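Local coordinates for protein 16S rRNA (guanine(1405)-N(7))-methyltransferase (Klebsiella pneumoniae, PDB 6PI9) that probably methylates N7 of guanine 1405 in 16S rRNA, using S-adenosyl-L-methionine as methyl donor, and so confers resistance to aminoglycoside antibiotics, at residues Asp245-Thr248 with Leu253-Leu256; Leu185-Glu190 with Lys227-Trp232; Val27-Met32 with Asp167-Ile172; Gln7-Ala12 with Asp43-Ala48. All blocks are in the same frame, centred on the assembly; numbering follows the deposited sequence.

Contact 1: residues Asp245-Thr248 with Leu253-Leu256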
loop_
_atom_site.group_PDB
_atom_site.type_symbol
_atom_site.label_atom_id
_atom_site.label_comp_id
_atom_site.label_asym_id
_atom_site.label_seq_id
_atom_site.Cartn_x
_atom_site.Cartn_y
_atom_site.Cartn_z
ATOM N N ASP A 245 -14.962 19.052 14.139
ATOM C CA ASP A 245 -13.566 19.464 14.166
ATOM C C ASP A 245 -12.766 18.669 13.140
ATOM O O ASP A 245 -13.131 17.538 12.803
ATOM C CB ASP A 245 -12.945 19.253 15.538
ATOM C CG ASP A 245 -11.749 20.164 15.778
ATOM O OD1 ASP A 245 -11.242 20.145 16.912
ATOM O OD2 ASP A 245 -11.353 20.934 14.867
ATOM N N ARG A 246 -11.630 19.248 12.709
ATOM C CA ARG A 246 -10.689 18.619 11.795
ATOM C C ARG A 246 -9.253 18.974 12.198
ATOM O O ARG A 246 -8.966 20.138 12.519
ATOM C CB ARG A 246 -10.941 19.086 10.359
ATOM C CG ARG A 246 -9.745 18.791 9.465
ATOM C CD ARG A 246 -9.795 19.503 8.113
ATOM N NE ARG A 246 -8.469 19.473 7.465
ATOM C CZ ARG A 246 -8.248 19.723 6.168
ATOM N NH1 ARG A 246 -9.267 20.039 5.350
ATOM N NH2 ARG A 246 -7.001 19.670 5.684
ATOM N N PHE A 247 -8.342 17.993 12.163
ATOM C CA PHE A 247 -6.921 18.273 12.417
ATOM C C PHE A 247 -6.090 17.094 11.923
ATOM O O PHE A 247 -6.622 16.004 11.698
ATOM C CB PHE A 247 -6.662 18.507 13.913
ATOM C CG PHE A 247 -7.239 17.420 14.772
ATOM C CD1 PHE A 247 -8.501 17.563 15.354
ATOM C CD2 PHE A 247 -6.571 16.209 14.938
ATOM C CE1 PHE A 247 -9.048 16.523 16.121
ATOM C CE2 PHE A 247 -7.122 15.172 15.689
ATOM C CZ PHE A 247 -8.352 15.339 16.279
ATOM N N THR A 248 -4.780 17.312 11.753
ATOM C CA THR A 248 -3.897 16.257 11.248
ATOM C C THR A 248 -2.828 15.854 12.269
ATOM O O THR A 248 -2.081 16.706 12.746
ATOM C CB THR A 248 -3.237 16.709 9.944
ATOM O OG1 THR A 248 -4.265 16.928 8.967
ATOM C CG2 THR A 248 -2.270 15.656 9.403
ATOM N N LEU A 253 -5.269 12.551 8.585
ATOM C CA LEU A 253 -6.262 13.628 8.654
ATOM C C LEU A 253 -7.483 13.120 9.408
ATOM O O LEU A 253 -8.106 12.142 8.971
ATOM C CB LEU A 253 -6.674 14.050 7.244
ATOM C CG LEU A 253 -7.918 14.972 7.086
ATOM C CD1 LEU A 253 -7.712 16.341 7.738
ATOM C CD2 LEU A 253 -8.208 15.066 5.576
ATOM N N VAL A 254 -7.846 13.795 10.505
ATOM C CA VAL A 254 -8.859 13.297 11.444
ATOM C C VAL A 254 -10.037 14.272 11.454
ATOM O O VAL A 254 -9.837 15.464 11.590
ATOM C CB VAL A 254 -8.301 13.169 12.881
ATOM C CG1 VAL A 254 -9.415 12.586 13.844
ATOM C CG2 VAL A 254 -7.024 12.317 12.918
ATOM N N TYR A 255 -11.250 13.743 11.323
ATOM C CA TYR A 255 -12.505 14.486 11.423
ATOM C C TYR A 255 -13.307 13.973 12.613
ATOM O O TYR A 255 -13.516 12.765 12.743
ATOM C CB TYR A 255 -13.392 14.249 10.198
ATOM C CG TYR A 255 -12.930 14.989 8.966
ATOM C CD1 TYR A 255 -13.364 16.273 8.700
ATOM C CD2 TYR A 255 -12.067 14.381 8.059
ATOM C CE1 TYR A 255 -12.930 16.944 7.535
ATOM C CE2 TYR A 255 -11.638 15.056 6.921
ATOM C CZ TYR A 255 -12.063 16.297 6.672
ATOM O OH TYR A 255 -11.633 16.945 5.516
ATOM N N LEU A 256 -13.796 14.888 13.448
ATOM C CA LEU A 256 -14.745 14.540 14.503
ATOM C C LEU A 256 -16.126 14.956 14.009
ATOM O O LEU A 256 -16.349 16.134 13.709
ATOM C CB LEU A 256 -14.380 15.277 15.802
ATOM C CG LEU A 256 -12.930 15.116 16.296
ATOM C CD1 LEU A 256 -12.702 15.853 17.655
ATOM C CD2 LEU A 256 -12.547 13.635 16.396
#

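Contact 2: residues Leu185-Glu190 with Lys227-Trp232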
loop_
_atom_site.group_PDB
_atom_site.type_symbol
_atom_site.label_atom_id
_atom_site.label_comp_id
_atom_site.label_asym_id
_atom_site.label_seq_id
_atom_site.Cartn_x
_atom_site.Cartn_y
_atom_site.Cartn_z
ATOM N N LEU A 185 -10.328 4.193 6.289
ATOM C CA LEU A 185 -11.274 3.209 5.784
ATOM C C LEU A 185 -12.070 3.695 4.587
ATOM O O LEU A 185 -12.262 2.945 3.639
ATOM C CB LEU A 185 -12.259 2.848 6.914
ATOM C CG LEU A 185 -13.511 2.103 6.423
ATOM C CD1 LEU A 185 -13.118 0.744 5.835
ATOM C CD2 LEU A 185 -14.436 1.893 7.626
ATOM N N LEU A 186 -12.572 4.934 4.602
ATOM C CA LEU A 186 -13.531 5.296 3.556
ATOM C C LEU A 186 -12.939 5.218 2.146
ATOM O O LEU A 186 -13.684 4.814 1.233
ATOM C CB LEU A 186 -14.106 6.707 3.830
ATOM C CG LEU A 186 -15.008 6.784 5.079
ATOM C CD1 LEU A 186 -15.764 8.160 5.142
ATOM C CD2 LEU A 186 -16.008 5.621 5.148
ATOM N N PRO A 187 -11.672 5.589 1.876
ATOM C CA PRO A 187 -11.204 5.449 0.480
ATOM C C PRO A 187 -11.205 4.035 -0.004
ATOM O O PRO A 187 -11.572 3.805 -1.158
ATOM C CB PRO A 187 -9.767 6.020 0.481
ATOM C CG PRO A 187 -9.790 7.025 1.629
ATOM C CD PRO A 187 -10.727 6.405 2.669
ATOM N N VAL A 188 -10.833 3.072 0.838
ATOM C CA VAL A 188 -10.767 1.719 0.305
ATOM C C VAL A 188 -12.162 1.143 0.209
ATOM O O VAL A 188 -12.437 0.316 -0.650
ATOM C CB VAL A 188 -9.842 0.832 1.150
ATOM C CG1 VAL A 188 -10.498 0.479 2.441
ATOM C CG2 VAL A 188 -9.500 -0.494 0.389
ATOM N N LEU A 189 -13.083 1.576 1.078
ATOM C CA LEU A 189 -14.455 1.105 0.923
ATOM C C LEU A 189 -15.077 1.652 -0.361
ATOM O O LEU A 189 -15.747 0.925 -1.091
ATOM C CB LEU A 189 -15.223 1.545 2.177
ATOM C CG LEU A 189 -16.583 1.003 2.503
ATOM C CD1 LEU A 189 -16.382 -0.448 2.982
ATOM C CD2 LEU A 189 -17.108 1.887 3.642
ATOM N N GLU A 190 -14.853 2.930 -0.653
ATOM C CA GLU A 190 -15.434 3.558 -1.840
ATOM C C GLU A 190 -14.800 3.009 -3.111
ATOM O O GLU A 190 -15.455 2.969 -4.175
ATOM C CB GLU A 190 -15.263 5.106 -1.738
ATOM C CG GLU A 190 -16.059 5.913 -2.824
ATOM C CD GLU A 190 -17.572 6.043 -2.533
ATOM O OE1 GLU A 190 -18.347 6.549 -3.436
ATOM O OE2 GLU A 190 -17.991 5.627 -1.423
ATOM N N LYS A 227 -5.788 17.357 0.709
ATOM C CA LYS A 227 -6.863 18.204 0.202
ATOM C C LYS A 227 -7.838 17.420 -0.641
ATOM O O LYS A 227 -9.048 17.706 -0.652
ATOM C CB LYS A 227 -6.286 19.376 -0.614
ATOM C CG LYS A 227 -7.400 20.357 -1.056
ATOM C CD LYS A 227 -6.969 21.276 -2.196
ATOM C CE LYS A 227 -8.226 21.792 -2.977
ATOM N NZ LYS A 227 -9.252 22.329 -1.995
ATOM N N HIS A 228 -7.357 16.435 -1.398
ATOM C CA HIS A 228 -8.298 15.694 -2.228
ATOM C C HIS A 228 -9.297 14.903 -1.375
ATOM O O HIS A 228 -10.505 14.880 -1.667
ATOM C CB HIS A 228 -7.532 14.732 -3.140
ATOM C CG HIS A 228 -8.427 14.055 -4.103
ATOM N ND1 HIS A 228 -9.024 14.737 -5.140
ATOM C CD2 HIS A 228 -8.860 12.776 -4.182
ATOM C CE1 HIS A 228 -9.782 13.900 -5.827
ATOM N NE2 HIS A 228 -9.704 12.712 -5.263
ATOM N N TYR A 229 -8.803 14.218 -0.336
ATOM C CA TYR A 229 -9.698 13.503 0.591
ATOM C C TYR A 229 -10.660 14.456 1.302
ATOM O O TYR A 229 -11.835 14.113 1.556
ATOM C CB TYR A 229 -8.848 12.787 1.637
ATOM C CG TYR A 229 -8.195 11.555 1.094
ATOM C CD1 TYR A 229 -8.896 10.719 0.231
ATOM C CD2 TYR A 229 -6.899 11.190 1.503
ATOM C CE1 TYR A 229 -8.291 9.554 -0.244
ATOM C CE2 TYR A 229 -6.287 10.028 1.048
ATOM C CZ TYR A 229 -6.992 9.230 0.161
ATOM O OH TYR A 229 -6.401 8.039 -0.290
ATOM N N ALA A 230 -10.143 15.597 1.748
ATOM C CA ALA A 230 -10.998 16.580 2.427
ATOM C C ALA A 230 -12.138 17.043 1.523
ATOM O O ALA A 230 -13.311 17.098 1.936
ATOM C CB ALA A 230 -10.137 17.778 2.876
ATOM N N ASP A 231 -11.816 17.396 0.278
ATOM C CA ASP A 231 -12.858 17.838 -0.641
ATOM C C ASP A 231 -13.869 16.733 -0.868
ATOM O O ASP A 231 -15.090 16.984 -0.938
ATOM C CB ASP A 231 -12.281 18.239 -1.999
ATOM C CG ASP A 231 -11.461 19.518 -1.980
ATOM O OD1 ASP A 231 -11.571 20.380 -1.079
ATOM O OD2 ASP A 231 -10.671 19.637 -2.938
ATOM N N TRP A 232 -13.382 15.501 -1.035
ATOM C CA TRP A 232 -14.282 14.398 -1.309
ATOM C C TRP A 232 -15.172 14.147 -0.114
ATOM O O TRP A 232 -16.408 14.008 -0.243
ATOM C CB TRP A 232 -13.465 13.133 -1.631
ATOM C CG TRP A 232 -14.309 11.896 -1.742
ATOM C CD1 TRP A 232 -15.009 11.466 -2.868
ATOM C CD2 TRP A 232 -14.560 10.931 -0.719
ATOM N NE1 TRP A 232 -15.676 10.310 -2.570
ATOM C CE2 TRP A 232 -15.399 9.939 -1.278
ATOM C CE3 TRP A 232 -14.120 10.783 0.608
ATOM C CZ2 TRP A 232 -15.843 8.869 -0.559
ATOM C CZ3 TRP A 232 -14.545 9.662 1.332
ATOM C CH2 TRP A 232 -15.405 8.729 0.745
HETATM O O HOH W 1 -17.221 8.734 -4.480
#

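Contact 3: residues Val27-Met32 with Asp167-Ile172. With SAH (S-adenosyl-L-homocysteine), chain B.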
loop_
_atom_site.group_PDB
_atom_site.type_symbol
_atom_site.label_atom_id
_atom_site.label_comp_id
_atom_site.label_asym_id
_atom_site.label_seq_id
_atom_site.Cartn_x
_atom_site.Cartn_y
_atom_site.Cartn_z
ATOM N N VAL A 27 -13.505 -13.243 0.002
ATOM C CA VAL A 27 -12.716 -13.752 -1.124
ATOM C C VAL A 27 -13.651 -14.101 -2.274
ATOM O O VAL A 27 -13.442 -13.708 -3.418
ATOM C CB VAL A 27 -11.910 -15.006 -0.693
ATOM C CG1 VAL A 27 -11.126 -15.586 -1.925
ATOM C CG2 VAL A 27 -10.939 -14.644 0.448
ATOM N N ARG A 28 -14.679 -14.894 -1.986
ATOM C CA ARG A 28 -15.617 -15.314 -3.022
ATOM C C ARG A 28 -16.325 -14.111 -3.680
ATOM O O ARG A 28 -16.459 -14.048 -4.913
ATOM C CB ARG A 28 -16.604 -16.291 -2.367
ATOM C CG ARG A 28 -17.441 -17.060 -3.292
ATOM C CD ARG A 28 -18.305 -18.108 -2.475
ATOM N NE ARG A 28 -17.543 -19.231 -1.911
ATOM C CZ ARG A 28 -17.280 -19.377 -0.610
ATOM N NH1 ARG A 28 -17.708 -18.461 0.285
ATOM N NH2 ARG A 28 -16.607 -20.451 -0.192
ATOM N N ARG A 29 -16.803 -13.154 -2.873
ATOM C CA ARG A 29 -17.463 -11.967 -3.437
ATOM C C ARG A 29 -16.542 -11.214 -4.396
ATOM O O ARG A 29 -16.941 -10.856 -5.525
ATOM C CB ARG A 29 -17.931 -11.025 -2.301
ATOM C CG ARG A 29 -18.572 -9.748 -2.814
ATOM C CD ARG A 29 -18.932 -8.714 -1.702
ATOM N NE ARG A 29 -17.828 -8.381 -0.789
ATOM C CZ ARG A 29 -16.819 -7.547 -1.077
ATOM N NH1 ARG A 29 -16.780 -6.925 -2.259
ATOM N NH2 ARG A 29 -15.874 -7.301 -0.164
ATOM N N VAL A 30 -15.294 -10.979 -3.982
ATOM C CA VAL A 30 -14.354 -10.250 -4.851
ATOM C C VAL A 30 -14.130 -11.026 -6.134
ATOM O O VAL A 30 -14.129 -10.475 -7.255
ATOM C CB VAL A 30 -13.040 -10.012 -4.080
ATOM C CG1 VAL A 30 -11.874 -9.601 -4.990
ATOM C CG2 VAL A 30 -13.275 -8.925 -3.022
ATOM N N PHE A 31 -13.935 -12.333 -6.005
ATOM C CA PHE A 31 -13.665 -13.089 -7.224
ATOM C C PHE A 31 -14.879 -13.078 -8.157
ATOM O O PHE A 31 -14.732 -12.975 -9.390
ATOM C CB PHE A 31 -13.238 -14.509 -6.833
ATOM C CG PHE A 31 -12.992 -15.428 -8.024
ATOM C CD1 PHE A 31 -11.782 -15.394 -8.731
ATOM C CD2 PHE A 31 -13.990 -16.271 -8.452
ATOM C CE1 PHE A 31 -11.574 -16.228 -9.816
ATOM C CE2 PHE A 31 -13.800 -17.095 -9.550
ATOM C CZ PHE A 31 -12.593 -17.092 -10.214
ATOM N N MET A 32 -16.084 -13.254 -7.613
ATOM C CA MET A 32 -17.257 -13.289 -8.492
ATOM C C MET A 32 -17.548 -11.926 -9.140
ATOM O O MET A 32 -18.112 -11.869 -10.247
ATOM C CB MET A 32 -18.489 -13.764 -7.703
ATOM C CG MET A 32 -18.397 -15.196 -7.233
ATOM S SD MET A 32 -18.012 -16.412 -8.501
ATOM C CE MET A 32 -19.499 -16.343 -9.512
ATOM N N ASP A 167 -17.869 -7.897 6.883
ATOM C CA ASP A 167 -17.558 -7.325 5.560
ATOM C C ASP A 167 -18.495 -6.135 5.371
ATOM O O ASP A 167 -19.697 -6.319 5.157
ATOM C CB ASP A 167 -17.689 -8.359 4.419
ATOM C CG ASP A 167 -17.207 -7.789 3.060
ATOM O OD1 ASP A 167 -17.244 -6.548 2.873
ATOM O OD2 ASP A 167 -16.871 -8.581 2.154
ATOM N N LEU A 168 -17.926 -4.934 5.412
ATOM C CA LEU A 168 -18.658 -3.671 5.332
ATOM C C LEU A 168 -19.263 -3.381 3.952
ATOM O O LEU A 168 -19.974 -2.371 3.792
ATOM C CB LEU A 168 -17.740 -2.549 5.755
ATOM C CG LEU A 168 -17.391 -2.608 7.263
ATOM C CD1 LEU A 168 -16.279 -1.618 7.489
ATOM C CD2 LEU A 168 -18.576 -2.226 8.177
ATOM N N LEU A 169 -19.029 -4.223 2.943
ATOM C CA LEU A 169 -19.754 -4.097 1.696
ATOM C C LEU A 169 -21.062 -4.856 1.734
ATOM O O LEU A 169 -21.977 -4.594 0.927
ATOM C CB LEU A 169 -18.903 -4.634 0.522
ATOM C CG LEU A 169 -18.116 -3.558 -0.272
ATOM C CD1 LEU A 169 -19.084 -2.701 -0.924
ATOM C CD2 LEU A 169 -17.321 -2.627 0.547
ATOM N N SER A 170 -21.182 -5.838 2.610
ATOM C CA SER A 170 -22.437 -6.541 2.636
ATOM C C SER A 170 -23.165 -6.391 3.955
ATOM O O SER A 170 -24.286 -6.908 4.087
ATOM C CB SER A 170 -22.224 -8.020 2.259
ATOM O OG SER A 170 -21.038 -8.504 2.823
ATOM N N GLU A 171 -22.607 -5.634 4.906
ATOM C CA GLU A 171 -23.280 -5.452 6.190
ATOM C C GLU A 171 -23.111 -4.001 6.627
ATOM O O GLU A 171 -22.005 -3.478 6.560
ATOM C CB GLU A 171 -22.678 -6.403 7.244
ATOM C CG GLU A 171 -23.265 -6.239 8.623
ATOM C CD GLU A 171 -22.521 -7.002 9.745
ATOM O OE1 GLU A 171 -21.643 -7.871 9.501
ATOM O OE2 GLU A 171 -22.866 -6.737 10.904
ATOM N N ILE A 172 -24.181 -3.367 7.071
ATOM C CA ILE A 172 -24.078 -2.084 7.783
ATOM C C ILE A 172 -24.214 -2.405 9.246
ATOM O O ILE A 172 -25.273 -2.949 9.660
ATOM C CB ILE A 172 -25.143 -1.098 7.282
ATOM C CG1 ILE A 172 -24.657 -0.490 5.956
ATOM C CG2 ILE A 172 -25.384 0.004 8.306
ATOM C CD1 ILE A 172 -25.575 0.575 5.412
HETATM N N SAH B . -8.863 1.264 11.036
HETATM C CA SAH B . -7.577 0.563 11.250
HETATM C CB SAH B . -7.165 -0.198 10.002
HETATM C CG SAH B . -7.109 0.599 8.667
HETATM S SD SAH B . -6.316 -0.408 7.330
HETATM C C SAH B . -6.468 1.559 11.638
HETATM O O SAH B . -6.619 2.744 11.273
HETATM O OXT SAH B . -5.440 1.200 12.247
HETATM C "C5'" SAH B . -7.843 -0.869 6.403
HETATM C "C4'" SAH B . -8.609 -2.071 7.030
HETATM O "O4'" SAH B . -9.887 -2.225 6.374
HETATM C "C3'" SAH B . -7.920 -3.466 7.008
HETATM O "O3'" SAH B . -7.821 -4.001 8.344
HETATM C "C2'" SAH B . -8.838 -4.350 6.167
HETATM O "O2'" SAH B . -8.878 -5.667 6.721
HETATM C "C1'" SAH B . -10.180 -3.634 6.378
HETATM N N9 SAH B . -11.125 -3.800 5.290
HETATM C C8 SAH B . -10.909 -3.553 3.959
HETATM N N7 SAH B . -12.098 -3.717 3.306
HETATM C C5 SAH B . -13.031 -4.126 4.224
HETATM C C6 SAH B . -14.356 -4.487 4.142
HETATM N N6 SAH B . -15.003 -4.560 2.997
HETATM N N1 SAH B . -15.031 -4.770 5.318
HETATM C C2 SAH B . -14.392 -4.791 6.512
HETATM N N3 SAH B . -13.069 -4.453 6.620
HETATM C C4 SAH B . -12.431 -4.128 5.460
#

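Contact 4: residues Gln7-Ala12 with Asp43-Ala48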
loop_
_atom_site.group_PDB
_atom_site.type_symbol
_atom_site.label_atom_id
_atom_site.label_comp_id
_atom_site.label_asym_id
_atom_site.label_seq_id
_atom_site.Cartn_x
_atom_site.Cartn_y
_atom_site.Cartn_z
ATOM N N GLN A 7 -14.255 -22.560 -10.920
ATOM C CA GLN A 7 -14.198 -22.970 -9.515
ATOM C C GLN A 7 -12.777 -23.350 -9.129
ATOM O O GLN A 7 -12.351 -23.094 -8.001
ATOM C CB GLN A 7 -15.159 -24.143 -9.247
ATOM C CG GLN A 7 -15.240 -24.544 -7.778
ATOM C CD GLN A 7 -15.865 -23.494 -6.866
ATOM O OE1 GLN A 7 -16.988 -23.034 -7.096
ATOM N NE2 GLN A 7 -15.158 -23.151 -5.782
ATOM N N ALA A 8 -12.020 -23.925 -10.065
ATOM C CA ALA A 8 -10.624 -24.247 -9.789
ATOM C C ALA A 8 -9.828 -22.986 -9.495
ATOM O O ALA A 8 -8.983 -22.965 -8.586
ATOM C CB ALA A 8 -10.013 -24.986 -10.976
ATOM N N ALA A 9 -10.097 -21.913 -10.242
ATOM C CA ALA A 9 -9.409 -20.659 -9.955
ATOM C C ALA A 9 -9.830 -20.104 -8.589
ATOM O O ALA A 9 -8.979 -19.670 -7.801
ATOM C CB ALA A 9 -9.697 -19.639 -11.056
ATOM N N LEU A 10 -11.131 -20.098 -8.301
ATOM C CA LEU A 10 -11.580 -19.694 -6.964
ATOM C C LEU A 10 -10.941 -20.572 -5.894
ATOM O O LEU A 10 -10.494 -20.077 -4.855
ATOM C CB LEU A 10 -13.105 -19.768 -6.892
ATOM C CG LEU A 10 -13.742 -19.416 -5.547
ATOM C CD1 LEU A 10 -13.186 -18.081 -5.073
ATOM C CD2 LEU A 10 -15.237 -19.363 -5.667
ATOM N N ASP A 11 -10.885 -21.885 -6.131
ATOM C CA ASP A 11 -10.252 -22.786 -5.157
ATOM C C ASP A 11 -8.790 -22.418 -4.908
ATOM O O ASP A 11 -8.303 -22.509 -3.774
ATOM C CB ASP A 11 -10.352 -24.234 -5.637
ATOM C CG ASP A 11 -11.745 -24.776 -5.560
ATOM O OD1 ASP A 11 -12.575 -24.174 -4.824
ATOM O OD2 ASP A 11 -12.017 -25.820 -6.197
ATOM N N ALA A 12 -8.061 -22.011 -5.958
ATOM C CA ALA A 12 -6.682 -21.580 -5.763
ATOM C C ALA A 12 -6.603 -20.330 -4.914
ATOM O O ALA A 12 -5.615 -20.139 -4.197
ATOM C CB ALA A 12 -5.980 -21.296 -7.107
ATOM N N ASP A 43 -6.889 -15.322 -14.988
ATOM C CA ASP A 43 -6.723 -13.855 -14.936
ATOM C C ASP A 43 -7.659 -13.221 -13.897
ATOM O O ASP A 43 -7.278 -12.290 -13.176
ATOM C CB ASP A 43 -6.991 -13.257 -16.316
ATOM C CG ASP A 43 -5.842 -13.400 -17.244
ATOM O OD1 ASP A 43 -4.737 -13.800 -16.784
ATOM O OD2 ASP A 43 -6.042 -13.108 -18.459
ATOM N N ALA A 44 -8.886 -13.749 -13.753
ATOM C CA ALA A 44 -9.757 -13.257 -12.688
ATOM C C ALA A 44 -9.156 -13.537 -11.316
ATOM O O ALA A 44 -9.297 -12.723 -10.382
ATOM C CB ALA A 44 -11.139 -13.927 -12.771
ATOM N N GLU A 45 -8.500 -14.698 -11.183
ATOM C CA GLU A 45 -7.813 -15.070 -9.945
ATOM C C GLU A 45 -6.688 -14.078 -9.635
ATOM O O GLU A 45 -6.541 -13.628 -8.502
ATOM C CB GLU A 45 -7.266 -16.510 -10.101
ATOM C CG GLU A 45 -6.444 -17.048 -8.905
ATOM C CD GLU A 45 -5.670 -18.326 -9.271
ATOM O OE1 GLU A 45 -6.014 -18.984 -10.279
ATOM O OE2 GLU A 45 -4.706 -18.677 -8.554
ATOM N N LYS A 46 -5.814 -13.813 -10.610
ATOM C CA LYS A 46 -4.766 -12.826 -10.374
ATOM C C LYS A 46 -5.368 -11.466 -10.015
ATOM O O LYS A 46 -4.886 -10.777 -9.095
ATOM C CB LYS A 46 -3.868 -12.684 -11.615
ATOM C CG LYS A 46 -3.124 -13.960 -12.013
ATOM C CD LYS A 46 -2.407 -13.883 -13.421
ATOM C CE LYS A 46 -1.822 -15.265 -13.759
ATOM N NZ LYS A 46 -1.277 -15.442 -15.153
ATOM N N ALA A 47 -6.422 -11.053 -10.733
ATOM C CA ALA A 47 -7.053 -9.758 -10.410
ATOM C C ALA A 47 -7.623 -9.770 -9.000
ATOM O O ALA A 47 -7.578 -8.759 -8.284
ATOM C CB ALA A 47 -8.150 -9.421 -11.424
ATOM N N ALA A 48 -8.155 -10.903 -8.567
ATOM C CA ALA A 48 -8.745 -10.957 -7.229
ATOM C C ALA A 48 -7.657 -10.933 -6.177
ATOM O O ALA A 48 -7.812 -10.322 -5.114
ATOM C CB ALA A 48 -9.578 -12.236 -7.068
#

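Contact 1: residues Asp245-Thr248 with Leu253-Leu256
Phe247 and Val254 form a hydrogen-bonded antiparallel pair: Phe247 N donates to Val254 O at 3.0 Å, and Val254 N returns a bond of 2.8 Å to Phe247 O. Asp245 and Leu256 repeat the pattern, with Leu256 N 2.8 Å from Asp245 O and a longer bond of 3.3 Å from Asp245 N to Leu256 O. Between these pairs, the non-hydrogen-bonded Arg246 and Tyr255 bring their CA atoms to 4.5 Å. This is the hairpin of strands 241-248 and 252-259; in the seven-stranded sheet of a Rossmann-like class I methyltransferase, 252-259 is the reversed strand and 241-248 is outermost. Its two faces are packed differently. On the Arg246 side, the extended arginine runs alongside Tyr255 and lays CG over one face of the phenol ring, toward the rim; Leu253 CD1 touches Arg246 NE, and the guanidinium continues to a salt bridge with Glu226. The Tyr255 hydroxyl is buried without a polar partner. On the other face, the Phe247 ring, swung between backbone N and carbonyl carbon (chi1 50°), is drawn toward the neighbouring strand. Phe247 CE2 lies 3.6 Å from Val254 CB, while Leu256 CD1 meets the ring at its edge. Helix 100-111 covers this face.

Contact 2: residues Leu185-Glu190 with Lys227-Trp232
Glu190 packs along Trp232 where two helices of the Rossmann-like domain meet, 186-192 and 225-236, both of which lean on strand 208-214. The short helical segments are 12.4 Å apart and inclined at 69°, so large side chains have to bridge the gap. The glutamate does so along its whole length. Its CB sits 4.0 Å from Trp232 CZ2, and CG, carried anti to the backbone N, comes to 3.7 Å of the same ring carbon. A bend at chi2 (78°) then turns the carboxylate along the rim of the indole, its plane 61° from that of the ring. Glu190 OE2 lies at the indole edge, in the ring plane, and accepts a hydrogen bond from Ala197 N, while OE1 accepts one from Gly195 N. Next to Glu190, Leu186 CB touches the six-membered ring edge at Trp232 CZ3, 3.9 Å away. Pro187 crosses Tyr229 at about a right angle, its CG 3.5 Å from Tyr229 CE1, and Tyr229 OH is hydrogen-bonded to Arg216. Val223 of the second subunit packs against Pro187, Tyr229 and Trp232. A water in the indole plane completes the bridge, accepting from Trp232 NE1 at 2.9 Å and donating to Glu190 OE1 at 2.7 Å.

Contact 3: residues Val27-Met32 with Asp167-Ile172
Arg29 reaches from helix 24-34 to Asp167, in the loop after strand 162-165, and grips it side-on in a salt bridge. Two nitrogens converge on a single oxygen: Asp167 OD2 meets Arg29 NH2 at 2.8 Å with its syn lone pair, whereas Arg29 NE, 3.1 Å from the same OD2, lies out of the carboxylate plane. The oxygen stays close to the guanidinium plane, although the carboxylate is turned 70° against it. A bend at chi3 (52°) of the otherwise extended arginine presents this edge. Thr26 OG1 also hydrogen-bonds OD2, and Arg29 NH1 pairs with Glu33.

Other hydrogen bonds shape the loop and hold the bound S-adenosyl-L-homocysteine. Asp167 OD1 accepts from Leu169 N at 2.9 Å, an Asx turn, and from the adenine N6 of SAH at 3.0 Å. Leu168 N donates a nearly straight bond of 2.9 Å to SAH N1.

Van der Waals packing is limited. Leu169 CB sits over the centre of one guanidinium face, 3.9 Å from Arg29 CZ, while Leu168 packs its side chain against the N1-C2 side of adenine.

An acceptor facing N6 beside a donor facing N1 matches the Watson-Crick edge of adenine and suits its unprotonated form. Arg29, with Thr26, is thus placed to orient the carboxylate that reads the base, and its charge would favour the ionised aspartate.

Contact 4: residues Gln7-Ala12 with Asp43-Ala48
Ala9 of helix 4-14 and Glu45 of helix 41-57 have the nearest CA atoms of the two segments, 5.8 Å apart. The small alanine is consistent with so close an approach. The pair belongs to the helical N-terminal region that precedes the Rossmann-like core in this family of aminoglycoside-resistance methyltransferases. Helix 24-34 packs against both segments, with Phe31 touching Ala9, Leu10 and Ala44.

The contact across the segments is carried by one long side chain. Glu45 is extended, CG anti to the backbone N (chi1 177°), and lies across the first helix from Ala9 to Ala12, one turn further on. Its CB is 4.1 Å from Ala9 CB, its CG 3.8 Å from Ala9 O, and Glu45 OE1 3.8 Å from Ala9 CB. No hydrogen bond crosses between the segments: the polar end of Glu45 is served within its own helix, where OE2 forms a salt bridge with Arg49 NH2. Leu13 adds packing against Glu45. At the far end of the glutamate, OE2 rests against the methyl of Ala12, 3.3 Å from its CB.

From the N terminus, contact 4 closes the first loop by bringing helix 41-57 back to helix 4-14. Contact 3 crosses it: residues 27-32 lie within that loop, but their partner comes only at 167-172, so the N-terminal helices are tied to the cofactor-binding loop. The two contacts touch through Phe31. Contact 2 follows in series, joining helix 186-192 to helix 225-236; it meets contact 3 where Leu189 packs on Leu168 and Leu169. Contact 1 comes last, a short hairpin at the far edge of the sheet, linked to contact 2 by Ala230. Contacts 1 and 4, at the ends of this chain of neighbours, have centres about 40 Å apart.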